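Local coordinates for protein Cg10997-pa (Drosophila melanogaster, PDB 2YV7) that might insert into membranes to form pH-dependent chloride channels, changing from a soluble globular state with a glutathione S-transferase fold, and may influence ethanol sensitivity, at residues P21-I26 against P85-N90; L25-S30 against E45-L50; A146-L151 against E196-L201. All coordinates share one frame; numbering follows the deposited sequence.

Interaction 1 of 3, residues P21-I26 against P85-N90; sequences PEIELI and PILIDN. With CA (calcium ion), chain B.
Ile23 packs on Leu87, and Leu25 on Pro85, along the same side of an antiparallel strand pair. In Ile23, CG1 lies beside the backbone N (chi1 -48°), which leaves CG2 anti to it and turned to the Leu87 branch point, 3.9 Å from CG. The other branch ends with CD1 3.6 Å from Asp89 OD1. An alanine in place of Ile23 would probably open a gap beside Leu87 and leave the Asp89 carboxylate without the methyl that lies against it. CD1 of Leu25 lies alongside the Pro85 ring, 3.9 Å from CB. On the opposite face, beside Glu24, CD1 of Ile26 meets CD1 of Ile88 at 4.0 Å; beta-branched isoleucines suit such extended positions. The strands are neighbours in the mixed sheet of the thioredoxin-like N-terminal domain, where cis-Pro85 leads into strand 86-89 as the equivalent proline does in thioredoxin and glutathione transferase folds. Four backbone bonds join them. Glu24 and Ile88 exchange a nearly straight pair, Ile88 N to Glu24 O being 2.8 Å; Ile26 and Ile86 form the next, Ile86 N to Ile26 O being 3.2 Å. Toward the polar edge, the extended Glu24 lies beside Ile88, its OE1 3.6 Å from CD1, while OE2 is hydrogen-bonded to Thr64. Pro85 O binds the calcium ion at 2.6 Å, a site that His83 and Leu95 share through their carbonyl oxygens.

Interaction 2 of 3, residues L25-S30 against E45-L50; sequences LIIKAS and EYFMDL
Phe47 carries CG anti to the backbone N (chi1 -169°), as does Leu25, whereas Ile27 holds CG1 between its N and carbonyl carbon (chi1 74°), and these torsions bring the three side chains together. From Leu25, the CD2 methyl reaches the helix backbone itself, ending 3.4 Å from Phe47 N, with the CB of Phe47 3.9 Å away. Leu50, one helical turn on from Tyr46 and Phe47, brings CD1 within 4.0 Å of Leu25 CB. Leu25 CD2 thus lies against the helical turn from Tyr46 to Leu50. This is strand-on-helix packing inside a beta-alpha-beta unit: strand 22-28 leads through helix 41-55 to the parallel strand 60-66, and the helix covers one face of the sheet. The axes of segments 25-28 and 45-50 pass 9.6 Å apart, with 149° between their N-to-C directions, so they run roughly antiparallel; branched aliphatic side chains and one aromatic ring fill the separation. Ile27 extends the contact along the strand, its CD1 meeting Phe47 CD2 obliquely at 4.1 Å. Phenylalanine suits this place because its broad ring spans from the sheet to Ser220 of helix 215-220. Tyr46 turns its ring away from the strand, and its hydroxyl is hydrogen-bonded to Glu101. The helical segment lies within residues 42-66, predicted to cross the membrane after insertion.

Interaction 3 of 3, residues A146-L151 against E196-L201; sequences ALLSHL and EIPTHL
The type I beta turn Pro198 to Leu201, which leads into helix 202-212 with Leu201 at its N-cap position, packs against helix 141-161 in the all-helical C-terminal part of this glutathione transferase-like fold. Leu148 of the helix meets the turn at its start. Its CG lies anti to the backbone N (chi1 -178°), carrying CD1 out to the Pro198 ring, 3.4 Å from CD and thus tighter than usual van der Waals contact; CG of the same ring is 3.6 Å from this methyl. The two approach at a slant. At the end of the turn, Leu201 CD1 lies 4.0 Å from Leu148 CD1 and 4.1 Å from Leu151 CB, joining two residues nearly one helical turn apart. Leu151 instead has CG anti to the carbonyl carbon (chi1 -62°), and its CD1 meets Ile197 CG1 at 3.8 Å, the two side chains lying about at right angles. All these contacts are apolar. Leucines suit the helix face that meets the turn, and Ile197 lines the side of the loop turned to Leu151, while proline stiffens the chain where it bends. The turn closes with Leu201 N bonded to Pro198 O at 3.2 Å, and that carbonyl also accepts a bond from Trp205. Leu151 packs further on Leu182 and Ile185 of helix 173-193, and Ile197 on Leu204 and Met208 of helix 202-212.

Interactions 1 and 2 share Leu25 and Ile26 on strand 22-28, and their centres lie about 10 Å apart. Helix 41-55 covers the face that carries Leu25, so the contacts touch: Pro85 CG packs on Tyr46 CD2 at 3.6 Å, and Ile23 CG2 on Leu50 CD2 at 4.1 Å. Interaction 1 supplies one calcium ligand, Pro85 O, and the Tyr46 side chain of interaction 2 lies about 7 Å from the ion. Interaction 3 stands apart in the helical region, its centre about 36 Å from that of interaction 1, on the other side of the chain's centre, and about 27 Å from that of interaction 2. Rearrangement of the N-terminal domain on membrane insertion would thus probably involve interactions 1 and 2.

Interaction 1 of 3, residues P21-I26 against P85-N90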
loop_
_atom_site.group_PDB
_atom_site.type_symbol
_atom_site.label_atom_id
_atom_site.label_comp_id
_atom_site.label_asym_id
_atom_site.label_seq_id
_atom_site.Cartn_x
_atom_site.Cartn_y
_atom_site.Cartn_z
ATOM N N PRO A 21 5.936 16.257 -16.346
ATOM C CA PRO A 21 5.979 16.786 -14.976
ATOM C C PRO A 21 6.755 15.910 -13.990
ATOM O O PRO A 21 6.681 14.673 -14.041
ATOM C CB PRO A 21 4.518 16.784 -14.557
ATOM C CG PRO A 21 3.759 16.778 -15.806
ATOM C CD PRO A 21 4.557 16.018 -16.792
ATOM N N GLU A 22 7.504 16.542 -13.099
ATOM C CA GLU A 22 8.097 15.783 -12.007
ATOM C C GLU A 22 7.198 15.870 -10.786
ATOM O O GLU A 22 6.942 16.954 -10.271
ATOM C CB GLU A 22 9.516 16.260 -11.678
ATOM C CG GLU A 22 9.851 16.175 -10.190
ATOM C CD GLU A 22 11.285 15.808 -9.915
ATOM O OE1 GLU A 22 11.778 14.820 -10.519
ATOM O OE2 GLU A 22 11.904 16.492 -9.065
ATOM N N ILE A 23 6.715 14.720 -10.318
ATOM C CA ILE A 23 5.964 14.707 -9.063
ATOM C C ILE A 23 6.871 14.233 -7.955
ATOM O O ILE A 23 7.623 13.277 -8.152
ATOM C CB ILE A 23 4.689 13.805 -9.175
ATOM C CG1 ILE A 23 3.911 14.136 -10.453
ATOM C CG2 ILE A 23 3.766 13.969 -7.961
ATOM C CD1 ILE A 23 3.262 15.525 -10.465
ATOM N N GLU A 24 6.796 14.913 -6.801
ATOM C CA GLU A 24 7.551 14.534 -5.609
ATOM C C GLU A 24 6.589 13.990 -4.559
ATOM O O GLU A 24 5.606 14.641 -4.224
ATOM C CB GLU A 24 8.336 15.705 -5.020
ATOM C CG GLU A 24 9.110 15.299 -3.750
ATOM C CD GLU A 24 10.022 16.403 -3.152
ATOM O OE1 GLU A 24 9.889 17.603 -3.500
ATOM O OE2 GLU A 24 10.861 16.055 -2.295
ATOM N N LEU A 25 6.848 12.771 -4.076
ATOM C CA LEU A 25 6.061 12.220 -2.982
ATOM C C LEU A 25 6.925 12.159 -1.716
ATOM O O LEU A 25 7.948 11.495 -1.691
ATOM C CB LEU A 25 5.497 10.820 -3.323
ATOM C CG LEU A 25 4.585 10.257 -2.225
ATOM C CD1 LEU A 25 3.307 11.073 -2.062
ATOM C CD2 LEU A 25 4.288 8.776 -2.608
ATOM N N ILE A 26 6.512 12.891 -0.694
ATOM C CA ILE A 26 7.200 12.772 0.590
ATOM C C ILE A 26 6.584 11.643 1.400
ATOM O O ILE A 26 5.369 11.629 1.620
ATOM C CB ILE A 26 7.150 14.067 1.402
ATOM C CG1 ILE A 26 7.803 15.213 0.573
ATOM C CG2 ILE A 26 7.865 13.881 2.698
ATOM C CD1 ILE A 26 8.051 16.523 1.361
ATOM N N PRO A 85 1.790 11.033 3.816
ATOM C CA PRO A 85 2.408 11.516 2.595
ATOM C C PRO A 85 1.960 12.931 2.275
ATOM O O PRO A 85 0.887 13.377 2.694
ATOM C CB PRO A 85 1.847 10.601 1.516
ATOM C CG PRO A 85 0.533 10.164 2.053
ATOM C CD PRO A 85 0.666 10.107 3.544
ATOM N N ILE A 86 2.810 13.586 1.515
ATOM C CA ILE A 86 2.563 14.921 0.985
ATOM C C ILE A 86 2.970 14.865 -0.454
ATOM O O ILE A 86 4.040 14.344 -0.783
ATOM C CB ILE A 86 3.432 15.970 1.750
ATOM C CG1 ILE A 86 2.904 16.145 3.174
ATOM C CG2 ILE A 86 3.475 17.298 0.925
ATOM C CD1 ILE A 86 3.943 16.663 4.204
ATOM N N LEU A 87 2.126 15.398 -1.360
ATOM C CA LEU A 87 2.408 15.309 -2.790
ATOM C C LEU A 87 2.751 16.729 -3.318
ATOM O O LEU A 87 2.007 17.657 -3.059
ATOM C CB LEU A 87 1.205 14.751 -3.565
ATOM C CG LEU A 87 1.229 14.581 -5.084
ATOM C CD1 LEU A 87 0.137 13.665 -5.565
ATOM C CD2 LEU A 87 1.077 15.923 -5.857
ATOM N N ILE A 88 3.901 16.865 -3.963
ATOM C CA ILE A 88 4.362 18.206 -4.420
ATOM C C ILE A 88 4.413 18.160 -5.930
ATOM O O ILE A 88 5.131 17.348 -6.531
ATOM C CB ILE A 88 5.735 18.655 -3.816
ATOM C CG1 ILE A 88 5.750 18.538 -2.285
ATOM C CG2 ILE A 88 6.044 20.132 -4.235
ATOM C CD1 ILE A 88 7.069 18.962 -1.649
ATOM N N ASP A 89 3.592 19.023 -6.526
ATOM C CA ASP A 89 3.400 19.112 -7.976
ATOM C C ASP A 89 3.790 20.555 -8.386
ATOM O O ASP A 89 3.019 21.488 -8.148
ATOM C CB ASP A 89 1.915 18.834 -8.271
ATOM C CG ASP A 89 1.570 18.824 -9.766
ATOM O OD1 ASP A 89 2.439 19.075 -10.642
ATOM O OD2 ASP A 89 0.378 18.563 -10.069
ATOM N N ASN A 90 4.994 20.740 -8.946
ATOM C CA ASN A 90 5.485 22.092 -9.276
ATOM C C ASN A 90 5.154 23.143 -8.167
ATOM O O ASN A 90 4.360 24.070 -8.388
ATOM C CB ASN A 90 4.905 22.531 -10.642
ATOM C CG ASN A 90 5.894 23.331 -11.493
ATOM O OD1 ASN A 90 6.513 24.287 -11.023
ATOM N ND2 ASN A 90 6.016 22.956 -12.761
HETATM CA CA CA B . -0.847 13.673 4.611
#

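Interaction 2 of 3, residues L25-S30 against E45-L50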
loop_
_atom_site.group_PDB
_atom_site.type_symbol
_atom_site.label_atom_id
_atom_site.label_comp_id
_atom_site.label_asym_id
_atom_site.label_seq_id
_atom_site.Cartn_x
_atom_site.Cartn_y
_atom_site.Cartn_z
ATOM N N LEU A 25 6.848 12.771 -4.076
ATOM C CA LEU A 25 6.061 12.220 -2.982
ATOM C C LEU A 25 6.925 12.159 -1.716
ATOM O O LEU A 25 7.948 11.495 -1.691
ATOM C CB LEU A 25 5.497 10.820 -3.323
ATOM C CG LEU A 25 4.585 10.257 -2.225
ATOM C CD1 LEU A 25 3.307 11.073 -2.062
ATOM C CD2 LEU A 25 4.288 8.776 -2.608
ATOM N N ILE A 26 6.512 12.891 -0.694
ATOM C CA ILE A 26 7.200 12.772 0.590
ATOM C C ILE A 26 6.584 11.643 1.400
ATOM O O ILE A 26 5.369 11.629 1.620
ATOM C CB ILE A 26 7.150 14.067 1.402
ATOM C CG1 ILE A 26 7.803 15.213 0.573
ATOM C CG2 ILE A 26 7.865 13.881 2.698
ATOM C CD1 ILE A 26 8.051 16.523 1.361
ATOM N N ILE A 27 7.430 10.733 1.895
ATOM C CA ILE A 27 6.954 9.584 2.710
ATOM C C ILE A 27 7.663 9.477 4.077
ATOM O O ILE A 27 8.747 9.988 4.243
ATOM C CB ILE A 27 7.011 8.225 1.893
ATOM C CG1 ILE A 27 8.446 7.732 1.727
ATOM C CG2 ILE A 27 6.208 8.342 0.614
ATOM C CD1 ILE A 27 8.621 6.362 0.973
ATOM N N LYS A 28 7.041 8.795 5.036
ATOM C CA LYS A 28 7.575 8.604 6.385
ATOM C C LYS A 28 8.643 7.530 6.307
ATOM O O LYS A 28 8.451 6.504 5.617
ATOM C CB LYS A 28 6.489 8.099 7.324
ATOM C CG LYS A 28 5.413 9.132 7.704
ATOM C CD LYS A 28 4.230 8.480 8.439
ATOM C CE LYS A 28 3.551 9.474 9.427
ATOM N NZ LYS A 28 2.330 8.933 10.129
ATOM N N ALA A 29 9.771 7.793 6.970
ATOM C CA ALA A 29 10.875 6.865 7.077
ATOM C C ALA A 29 10.584 5.826 8.129
ATOM O O ALA A 29 9.842 6.066 9.089
ATOM C CB ALA A 29 12.161 7.576 7.489
ATOM N N SER A 30 11.221 4.690 7.924
ATOM C CA SER A 30 11.398 3.675 8.929
ATOM C C SER A 30 11.795 4.303 10.256
ATOM O O SER A 30 12.650 5.170 10.328
ATOM C CB SER A 30 12.510 2.738 8.470
ATOM O OG SER A 30 12.972 1.900 9.514
ATOM N N GLU A 45 0.243 3.334 -0.762
ATOM C CA GLU A 45 -0.850 3.400 -1.734
ATOM C C GLU A 45 -0.518 4.492 -2.807
ATOM O O GLU A 45 -0.614 4.241 -3.997
ATOM C CB GLU A 45 -2.180 3.736 -1.055
ATOM C CG GLU A 45 -3.246 3.826 -2.139
ATOM C CD GLU A 45 -4.668 4.064 -1.637
ATOM O OE1 GLU A 45 -4.897 3.987 -0.449
ATOM O OE2 GLU A 45 -5.583 4.347 -2.459
ATOM N N TYR A 46 -0.151 5.661 -2.349
ATOM C CA TYR A 46 0.107 6.800 -3.276
ATOM C C TYR A 46 1.450 6.630 -4.003
ATOM O O TYR A 46 1.564 6.993 -5.172
ATOM C CB TYR A 46 -0.064 8.176 -2.596
ATOM C CG TYR A 46 -1.403 8.338 -1.905
ATOM C CD1 TYR A 46 -2.538 7.669 -2.395
ATOM C CD2 TYR A 46 -1.528 9.043 -0.696
ATOM C CE1 TYR A 46 -3.773 7.735 -1.740
ATOM C CE2 TYR A 46 -2.761 9.130 -0.057
ATOM C CZ TYR A 46 -3.867 8.468 -0.583
ATOM O OH TYR A 46 -5.088 8.526 0.096
ATOM N N PHE A 47 2.447 6.025 -3.350
ATOM C CA PHE A 47 3.688 5.630 -4.022
ATOM C C PHE A 47 3.311 4.719 -5.190
ATOM O O PHE A 47 3.748 4.881 -6.305
ATOM C CB PHE A 47 4.565 4.921 -2.958
ATOM C CG PHE A 47 6.016 4.648 -3.345
ATOM C CD1 PHE A 47 6.422 4.401 -4.680
ATOM C CD2 PHE A 47 6.967 4.549 -2.338
ATOM C CE1 PHE A 47 7.780 4.100 -4.989
ATOM C CE2 PHE A 47 8.347 4.268 -2.649
ATOM C CZ PHE A 47 8.729 4.026 -3.976
ATOM N N MET A 48 2.469 3.704 -4.923
ATOM C CA MET A 48 2.092 2.774 -5.968
ATOM C C MET A 48 1.348 3.474 -7.128
ATOM O O MET A 48 1.641 3.166 -8.266
ATOM C CB MET A 48 1.200 1.660 -5.375
ATOM C CG MET A 48 2.060 0.645 -4.671
ATOM S SD MET A 48 1.114 -0.834 -4.160
ATOM C CE MET A 48 0.842 -1.597 -5.756
ATOM N N ASP A 49 0.373 4.344 -6.826
ATOM C CA ASP A 49 -0.412 5.052 -7.874
ATOM C C ASP A 49 0.565 5.825 -8.747
ATOM O O ASP A 49 0.538 5.711 -9.982
ATOM C CB ASP A 49 -1.390 6.029 -7.217
ATOM C CG ASP A 49 -2.591 5.337 -6.643
ATOM O OD1 ASP A 49 -2.935 4.291 -7.191
ATOM O OD2 ASP A 49 -3.205 5.932 -5.784
ATOM N N LEU A 50 1.469 6.541 -8.092
ATOM C CA LEU A 50 2.368 7.424 -8.886
ATOM C C LEU A 50 3.389 6.629 -9.729
ATOM O O LEU A 50 3.760 6.998 -10.855
ATOM C CB LEU A 50 3.027 8.415 -7.932
ATOM C CG LEU A 50 2.082 9.477 -7.378
ATOM C CD1 LEU A 50 2.688 10.192 -6.099
ATOM C CD2 LEU A 50 1.626 10.495 -8.451
#

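Interaction 3 of 3, residues A146-L151 against E196-L201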
loop_
_atom_site.group_PDB
_atom_site.type_symbol
_atom_site.label_atom_id
_atom_site.label_comp_id
_atom_site.label_asym_id
_atom_site.label_seq_id
_atom_site.Cartn_x
_atom_site.Cartn_y
_atom_site.Cartn_z
ATOM N N ALA A 146 -13.198 -12.719 11.847
ATOM C CA ALA A 146 -13.822 -11.565 11.212
ATOM C C ALA A 146 -12.966 -11.035 10.062
ATOM O O ALA A 146 -13.485 -10.638 9.039
ATOM C CB ALA A 146 -14.004 -10.486 12.167
ATOM N N LEU A 147 -11.656 -10.951 10.270
ATOM C CA LEU A 147 -10.795 -10.561 9.123
ATOM C C LEU A 147 -10.883 -11.616 8.055
ATOM O O LEU A 147 -10.943 -11.309 6.852
ATOM C CB LEU A 147 -9.339 -10.440 9.579
ATOM C CG LEU A 147 -8.338 -10.185 8.448
ATOM C CD1 LEU A 147 -8.592 -8.755 7.936
ATOM C CD2 LEU A 147 -6.905 -10.256 8.956
ATOM N N LEU A 148 -10.862 -12.892 8.438
ATOM C CA LEU A 148 -10.854 -13.979 7.420
ATOM C C LEU A 148 -12.125 -13.912 6.539
ATOM O O LEU A 148 -12.083 -14.133 5.337
ATOM C CB LEU A 148 -10.794 -15.352 8.155
ATOM C CG LEU A 148 -10.719 -16.600 7.235
ATOM C CD1 LEU A 148 -9.669 -16.468 6.144
ATOM C CD2 LEU A 148 -10.438 -17.962 7.945
ATOM N N SER A 149 -13.268 -13.621 7.147
ATOM C CA SER A 149 -14.528 -13.554 6.391
ATOM C C SER A 149 -14.445 -12.484 5.274
ATOM O O SER A 149 -14.993 -12.664 4.173
ATOM C CB SER A 149 -15.723 -13.194 7.302
ATOM O OG SER A 149 -15.960 -14.192 8.277
ATOM N N HIS A 150 -13.796 -11.368 5.602
ATOM C CA HIS A 150 -13.627 -10.238 4.620
ATOM C C HIS A 150 -12.723 -10.715 3.479
ATOM O O HIS A 150 -13.009 -10.456 2.324
ATOM C CB HIS A 150 -13.004 -9.086 5.339
ATOM C CG HIS A 150 -13.181 -7.774 4.645
ATOM N ND1 HIS A 150 -13.319 -6.602 5.347
ATOM C CD2 HIS A 150 -13.290 -7.448 3.332
ATOM C CE1 HIS A 150 -13.438 -5.597 4.496
ATOM N NE2 HIS A 150 -13.408 -6.076 3.269
ATOM N N LEU A 151 -11.611 -11.400 3.818
ATOM C CA LEU A 151 -10.657 -11.887 2.782
ATOM C C LEU A 151 -11.370 -12.919 1.907
ATOM O O LEU A 151 -11.056 -13.074 0.736
ATOM C CB LEU A 151 -9.427 -12.516 3.408
ATOM C CG LEU A 151 -8.537 -11.614 4.291
ATOM C CD1 LEU A 151 -7.342 -12.301 4.951
ATOM C CD2 LEU A 151 -8.026 -10.419 3.338
ATOM N N GLU A 196 -2.555 -16.760 9.638
ATOM C CA GLU A 196 -2.163 -16.985 8.250
ATOM C C GLU A 196 -3.362 -17.016 7.377
ATOM O O GLU A 196 -4.375 -17.525 7.799
ATOM C CB GLU A 196 -1.470 -18.333 8.052
ATOM C CG GLU A 196 0.021 -18.188 8.002
ATOM C CD GLU A 196 0.725 -19.490 8.304
ATOM O OE1 GLU A 196 0.028 -20.552 8.391
ATOM O OE2 GLU A 196 1.959 -19.439 8.477
ATOM N N ILE A 197 -3.209 -16.527 6.145
ATOM C CA ILE A 197 -4.282 -16.523 5.121
ATOM C C ILE A 197 -4.360 -17.897 4.511
ATOM O O ILE A 197 -3.368 -18.410 3.985
ATOM C CB ILE A 197 -4.036 -15.487 3.959
ATOM C CG1 ILE A 197 -3.978 -14.050 4.501
ATOM C CG2 ILE A 197 -5.146 -15.665 2.889
ATOM C CD1 ILE A 197 -3.460 -13.051 3.496
ATOM N N PRO A 198 -5.514 -18.556 4.658
ATOM C CA PRO A 198 -5.511 -19.991 4.366
ATOM C C PRO A 198 -5.393 -20.315 2.913
ATOM O O PRO A 198 -5.701 -19.453 2.023
ATOM C CB PRO A 198 -6.845 -20.495 4.962
ATOM C CG PRO A 198 -7.642 -19.348 5.197
ATOM C CD PRO A 198 -6.790 -18.086 5.215
ATOM N N THR A 199 -4.881 -21.532 2.668
ATOM C CA THR A 199 -4.478 -21.925 1.301
ATOM C C THR A 199 -5.636 -22.151 0.335
ATOM O O THR A 199 -5.463 -22.145 -0.885
ATOM C CB THR A 199 -3.606 -23.157 1.334
ATOM O OG1 THR A 199 -4.279 -24.178 2.092
ATOM C CG2 THR A 199 -2.265 -22.815 1.984
ATOM N N HIS A 200 -6.836 -22.293 0.866
ATOM C CA HIS A 200 -7.986 -22.545 0.006
ATOM C C HIS A 200 -8.546 -21.263 -0.602
ATOM O O HIS A 200 -9.495 -21.296 -1.428
ATOM C CB HIS A 200 -9.064 -23.333 0.752
ATOM C CG HIS A 200 -9.597 -22.627 1.946
ATOM N ND1 HIS A 200 -10.724 -21.845 1.889
ATOM C CD2 HIS A 200 -9.166 -22.588 3.231
ATOM C CE1 HIS A 200 -10.956 -21.333 3.090
ATOM N NE2 HIS A 200 -10.008 -21.747 3.910
ATOM N N LEU A 201 -7.906 -20.133 -0.256
ATOM C CA LEU A 201 -8.257 -18.882 -0.888
ATOM C C LEU A 201 -7.459 -18.731 -2.166
ATOM O O LEU A 201 -6.633 -17.824 -2.309
ATOM C CB LEU A 201 -8.112 -17.690 0.068
ATOM C CG LEU A 201 -8.992 -17.739 1.332
ATOM C CD1 LEU A 201 -8.969 -16.420 2.189
ATOM C CD2 LEU A 201 -10.491 -18.171 1.001
#